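Local coordinates for YchF GTP-binding protein (Schizosaccharomyces pombe, PDB 1NI3) that hydrolyses ATP, and GTP less efficiently, as a magnesium-dependent P-loop enzyme of the YchF/OLA1 subfamily, and negatively regulates the G2/M transition, at residues A[228-234]-A[261-267]; A[269-273]-A[288-294]. One frame throughout, in Å; residues are numbered along the deposited sequence.

Contact 1 of 2, residues A[228-234]-A[261-267]; sequences IYLVNMS and TLIPMSV
The Y229 ring has the carbonyl oxygen of T261 at its edge, near the ring plane, while I253 of helix 246-254 and Q121 and V123 of strand 118-124 also touch the Y229 side chain. V267 CG2 lies over one face of the N232 amide, the two side chains crossing at about a right angle: OD1 accepts V267 N at 2.7 Å, the donor tilted 33° from the carbonyl plane, and ND2 donates to V31 O in the predicted P-loop. CG anti to the backbone N (chi1 -178°) carries the amide to V267, at the start of helix 267-273. Parallel strand bonds run from I263 N to Y229 O (2.8 Å) through M265 N to V231 O (2.9 Å) to M233 N on M265 O (2.9 Å). On one sheet face V231 CG2 meets L262 CD2 at 3.5 Å; on the other, L230 CD2 lies beside I263 CB (3.8 Å). An alanine in place of N232 would take away both amide bonds and is likely to leave V267 N and V31 O without these partners. N232 opens the NxxE motif replacing NKxD in YchF proteins; its amide ties the predicted P-loop to helix 267-273, consistent with a place in the nucleotide site.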
# COMPACT_ATOMS: atom_id res chain seq x y z
N ILE A 228 -2.96 -6.61 2.55
CA ILE A 228 -3.58 -7.05 1.32
C ILE A 228 -3.13 -8.48 1.07
O ILE A 228 -1.93 -8.72 0.85
CB ILE A 228 -3.15 -6.17 0.14
CG1 ILE A 228 -3.59 -4.72 0.38
CG2 ILE A 228 -3.72 -6.73 -1.14
CD1 ILE A 228 -2.96 -3.70 -0.58
N TYR A 229 -4.07 -9.42 1.09
CA TYR A 229 -3.73 -10.83 0.88
C TYR A 229 -3.58 -11.28 -0.56
O TYR A 229 -4.50 -11.13 -1.37
CB TYR A 229 -4.77 -11.73 1.55
CG TYR A 229 -4.78 -11.62 3.04
CD1 TYR A 229 -5.68 -10.80 3.69
CD2 TYR A 229 -3.85 -12.32 3.81
CE1 TYR A 229 -5.67 -10.66 5.08
CE2 TYR A 229 -3.82 -12.19 5.19
CZ TYR A 229 -4.73 -11.36 5.83
OH TYR A 229 -4.70 -11.25 7.20
N LEU A 230 -2.42 -11.84 -0.88
CA LEU A 230 -2.18 -12.34 -2.21
C LEU A 230 -2.13 -13.86 -2.15
O LEU A 230 -1.12 -14.43 -1.75
CB LEU A 230 -0.85 -11.80 -2.75
CG LEU A 230 -0.70 -10.28 -2.90
CD1 LEU A 230 0.66 -9.98 -3.52
CD2 LEU A 230 -1.82 -9.71 -3.76
N VAL A 231 -3.24 -14.51 -2.52
CA VAL A 231 -3.32 -15.98 -2.50
C VAL A 231 -2.63 -16.55 -3.73
O VAL A 231 -3.24 -16.64 -4.79
CB VAL A 231 -4.77 -16.49 -2.51
CG1 VAL A 231 -4.76 -18.02 -2.43
CG2 VAL A 231 -5.55 -15.92 -1.35
N ASN A 232 -1.37 -16.95 -3.58
CA ASN A 232 -0.59 -17.49 -4.68
C ASN A 232 -0.89 -18.96 -4.95
O ASN A 232 -0.65 -19.80 -4.10
CB ASN A 232 0.91 -17.32 -4.38
CG ASN A 232 1.78 -17.82 -5.51
OD1 ASN A 232 1.44 -17.66 -6.67
ND2 ASN A 232 2.93 -18.40 -5.17
N MSE A 233 -1.41 -19.25 -6.13
CA MSE A 233 -1.72 -20.62 -6.53
C MSE A 233 -1.05 -20.92 -7.89
O MSE A 233 -0.46 -20.03 -8.49
CB MSE A 233 -3.21 -20.77 -6.65
CG MSE A 233 -3.80 -19.92 -7.73
SE MSE A 233 -5.74 -19.99 -7.60
CE MSE A 233 -6.35 -18.30 -7.88
N SER A 234 -1.16 -22.16 -8.36
CA SER A 234 -0.56 -22.59 -9.63
C SER A 234 -1.21 -21.99 -10.87
O SER A 234 -2.42 -21.71 -10.87
CB SER A 234 -0.62 -24.10 -9.75
OG SER A 234 -1.94 -24.58 -9.75
N THR A 261 -8.60 -6.92 1.52
CA THR A 261 -8.68 -7.39 0.15
C THR A 261 -8.03 -8.73 -0.04
O THR A 261 -6.95 -9.00 0.50
CB THR A 261 -7.99 -6.43 -0.80
OG1 THR A 261 -8.46 -5.10 -0.57
CG2 THR A 261 -8.27 -6.83 -2.24
N LEU A 262 -8.66 -9.56 -0.85
CA LEU A 262 -8.14 -10.89 -1.14
C LEU A 262 -8.00 -11.04 -2.65
O LEU A 262 -8.98 -11.13 -3.38
CB LEU A 262 -9.11 -11.92 -0.56
CG LEU A 262 -8.65 -13.36 -0.40
CD1 LEU A 262 -9.72 -14.16 0.31
CD2 LEU A 262 -8.37 -13.94 -1.76
N ILE A 263 -6.75 -11.08 -3.11
CA ILE A 263 -6.44 -11.18 -4.54
C ILE A 263 -5.85 -12.54 -4.96
O ILE A 263 -4.66 -12.76 -4.80
CB ILE A 263 -5.42 -10.09 -4.95
CG1 ILE A 263 -6.01 -8.70 -4.69
CG2 ILE A 263 -5.05 -10.26 -6.41
CD1 ILE A 263 -5.12 -7.55 -5.17
N PRO A 264 -6.68 -13.45 -5.52
CA PRO A 264 -6.15 -14.75 -5.94
C PRO A 264 -5.25 -14.51 -7.13
O PRO A 264 -5.65 -13.86 -8.09
CB PRO A 264 -7.41 -15.51 -6.30
CG PRO A 264 -8.26 -14.44 -6.89
CD PRO A 264 -8.10 -13.32 -5.88
N MSE A 265 -4.04 -15.05 -7.07
CA MSE A 265 -3.06 -14.86 -8.13
C MSE A 265 -2.23 -16.11 -8.38
O MSE A 265 -2.48 -17.16 -7.81
CB MSE A 265 -2.11 -13.77 -7.70
CG MSE A 265 -1.21 -14.24 -6.57
SE MSE A 265 0.31 -13.06 -6.47
CE MSE A 265 0.99 -13.45 -8.26
N SER A 266 -1.20 -15.96 -9.20
CA SER A 266 -0.29 -17.04 -9.52
C SER A 266 1.08 -16.48 -9.92
O SER A 266 1.32 -16.16 -11.09
CB SER A 266 -0.86 -17.89 -10.66
OG SER A 266 0.15 -18.75 -11.20
N VAL A 267 1.96 -16.35 -8.94
CA VAL A 267 3.31 -15.84 -9.16
C VAL A 267 3.99 -16.53 -10.33
O VAL A 267 4.80 -15.93 -11.06
CB VAL A 267 4.19 -16.07 -7.93
CG1 VAL A 267 5.62 -15.61 -8.20
CG2 VAL A 267 3.60 -15.33 -6.73

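Contact 2 of 2, residues A[269-273]-A[288-294]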
# COMPACT_ATOMS: atom_id res chain seq x y z
N PHE A 269 2.47 -17.72 -13.01
CA PHE A 269 1.89 -17.16 -14.22
C PHE A 269 2.37 -15.75 -14.47
O PHE A 269 2.74 -15.41 -15.60
CB PHE A 269 0.36 -17.11 -14.12
CG PHE A 269 -0.29 -16.50 -15.33
CD1 PHE A 269 -0.19 -17.12 -16.56
CD2 PHE A 269 -0.94 -15.28 -15.25
CE1 PHE A 269 -0.70 -16.51 -17.71
CE2 PHE A 269 -1.46 -14.66 -16.40
CZ PHE A 269 -1.35 -15.29 -17.62
N GLU A 270 2.34 -14.92 -13.43
CA GLU A 270 2.78 -13.55 -13.58
C GLU A 270 4.18 -13.60 -14.16
O GLU A 270 4.46 -12.96 -15.18
CB GLU A 270 2.78 -12.82 -12.23
CG GLU A 270 1.41 -12.53 -11.63
CD GLU A 270 0.53 -11.68 -12.53
OE1 GLU A 270 1.03 -10.69 -13.12
OE2 GLU A 270 -0.68 -11.98 -12.63
N GLU A 271 5.04 -14.38 -13.52
CA GLU A 271 6.41 -14.52 -13.98
C GLU A 271 6.47 -14.82 -15.47
O GLU A 271 7.09 -14.08 -16.23
CB GLU A 271 7.12 -15.63 -13.19
CG GLU A 271 8.52 -15.96 -13.70
CD GLU A 271 9.45 -14.76 -13.68
OE1 GLU A 271 9.73 -14.24 -12.58
OE2 GLU A 271 9.87 -14.31 -14.78
N ARG A 272 5.80 -15.89 -15.88
CA ARG A 272 5.82 -16.28 -17.29
C ARG A 272 5.35 -15.17 -18.22
O ARG A 272 5.83 -15.06 -19.34
CB ARG A 272 4.97 -17.55 -17.56
CG ARG A 272 5.25 -18.13 -18.94
CD ARG A 272 4.63 -19.51 -19.20
NE ARG A 272 3.35 -19.44 -19.90
CZ ARG A 272 2.20 -19.15 -19.30
NH1 ARG A 272 2.20 -18.94 -18.00
NH2 ARG A 272 1.07 -19.08 -19.99
N LEU A 273 4.43 -14.33 -17.75
CA LEU A 273 3.92 -13.26 -18.59
C LEU A 273 4.97 -12.20 -18.92
O LEU A 273 4.92 -11.57 -19.98
CB LEU A 273 2.68 -12.63 -17.94
CG LEU A 273 1.47 -12.35 -18.84
CD1 LEU A 273 1.16 -13.54 -19.76
CD2 LEU A 273 0.29 -12.06 -17.94
N LEU A 288 -5.94 -17.57 -23.30
CA LEU A 288 -6.12 -18.32 -22.06
C LEU A 288 -7.31 -17.78 -21.28
O LEU A 288 -7.71 -18.33 -20.25
CB LEU A 288 -4.87 -18.23 -21.20
CG LEU A 288 -3.76 -19.15 -21.68
CD1 LEU A 288 -2.48 -18.89 -20.91
CD2 LEU A 288 -4.22 -20.59 -21.51
N ASN A 289 -7.87 -16.70 -21.80
CA ASN A 289 -9.01 -16.05 -21.18
C ASN A 289 -8.73 -15.70 -19.73
O ASN A 289 -9.31 -16.28 -18.81
CB ASN A 289 -10.24 -16.95 -21.26
CG ASN A 289 -11.46 -16.28 -20.65
OD1 ASN A 289 -11.85 -15.19 -21.07
ND2 ASN A 289 -12.06 -16.93 -19.66
N THR A 290 -7.83 -14.74 -19.54
CA THR A 290 -7.47 -14.30 -18.21
C THR A 290 -6.67 -13.00 -18.32
O THR A 290 -6.42 -12.51 -19.41
CB THR A 290 -6.66 -15.39 -17.48
OG1 THR A 290 -6.67 -15.14 -16.07
CG2 THR A 290 -5.22 -15.42 -17.99
N LYS A 291 -6.27 -12.45 -17.18
CA LYS A 291 -5.52 -11.19 -17.18
C LYS A 291 -4.53 -11.12 -16.03
O LYS A 291 -4.76 -11.71 -14.98
CB LYS A 291 -6.50 -10.01 -17.09
CG LYS A 291 -7.34 -9.94 -15.79
CD LYS A 291 -8.39 -8.81 -15.87
CE LYS A 291 -9.27 -8.68 -14.62
NZ LYS A 291 -10.15 -7.47 -14.67
N SER A 292 -3.44 -10.38 -16.22
CA SER A 292 -2.45 -10.23 -15.16
C SER A 292 -3.01 -9.47 -13.97
O SER A 292 -3.65 -8.43 -14.14
CB SER A 292 -1.23 -9.48 -15.69
OG SER A 292 -0.41 -9.09 -14.59
N MSE A 293 -2.76 -9.97 -12.77
CA MSE A 293 -3.24 -9.32 -11.57
C MSE A 293 -2.37 -8.17 -11.06
O MSE A 293 -2.78 -7.42 -10.19
CB MSE A 293 -3.39 -10.35 -10.46
CG MSE A 293 -4.25 -11.47 -10.86
SE MSE A 293 -5.98 -10.70 -11.28
CE MSE A 293 -6.86 -11.16 -9.62
N LEU A 294 -1.16 -8.03 -11.60
CA LEU A 294 -0.28 -6.96 -11.14
C LEU A 294 -1.04 -5.65 -11.04
O LEU A 294 -1.23 -5.14 -9.94
CB LEU A 294 0.91 -6.76 -12.09
CG LEU A 294 1.94 -7.87 -11.92
CD1 LEU A 294 3.16 -7.59 -12.77
CD2 LEU A 294 2.31 -7.95 -10.45
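E270 reaches from helix 267-273 into the turn at S292 and M293, and both of its carboxylate oxygens are used there. S292 OG donates to OE1 at 2.6 Å on the syn lone pair, and M293 N donates to OE2 at 2.9 Å, also from the syn side but 31° out of the carboxylate plane. CG of E270 stands anti to the carbonyl carbon (chi1 -70°), and a bend at chi2 (-59°) turns the carboxylate to this turn, where the two bonds together fix its rotation. The S292 hydroxyl does double duty, since it also accepts L294 N (3.3 Å) in a capping bond at the start of helix 294-304. S292 CB rests against L273 CD2 at 3.7 Å.

F269, just before E270 in the chain, supplies the apolar part. The F269 and T290 side chains come from opposite directions, bringing F269 CZ to 3.9 Å from T290 CG2, and L288 CD1 lies farther off, 4.4 Å from F269 CE1. The same L288 methyl stands in the plane of the R272 guanidinium, at its edge; that group makes salt bridges to E235 and E284. Joining helix 267-273 to the loop after helix 278-287, the contact places a carboxylate beside the N-terminal end of helix 294-304, where the helix would probably stabilise its negative charge, and where one donor grips each oxygen.

Contact 1 belongs to the buried core of the G domain, where strand 262-265 pairs with strand 227-232 in the central sheet; contact 2 is only partly buried and joins a helix to a loop. The two follow each other in the chain, strand 262-265 leading into helix 267-273 through S266, whose hydroxyl caps F269 N. They also touch directly: M265 CE packs on E270 CG at 3.5 Å, and M293 CE reaches I263 CG2 at 3.8 Å. Backbone pairing with apolar faces dominates the first, whereas a buried carboxylate held by a hydroxyl and an amide carries the second, set farther from the P-loop.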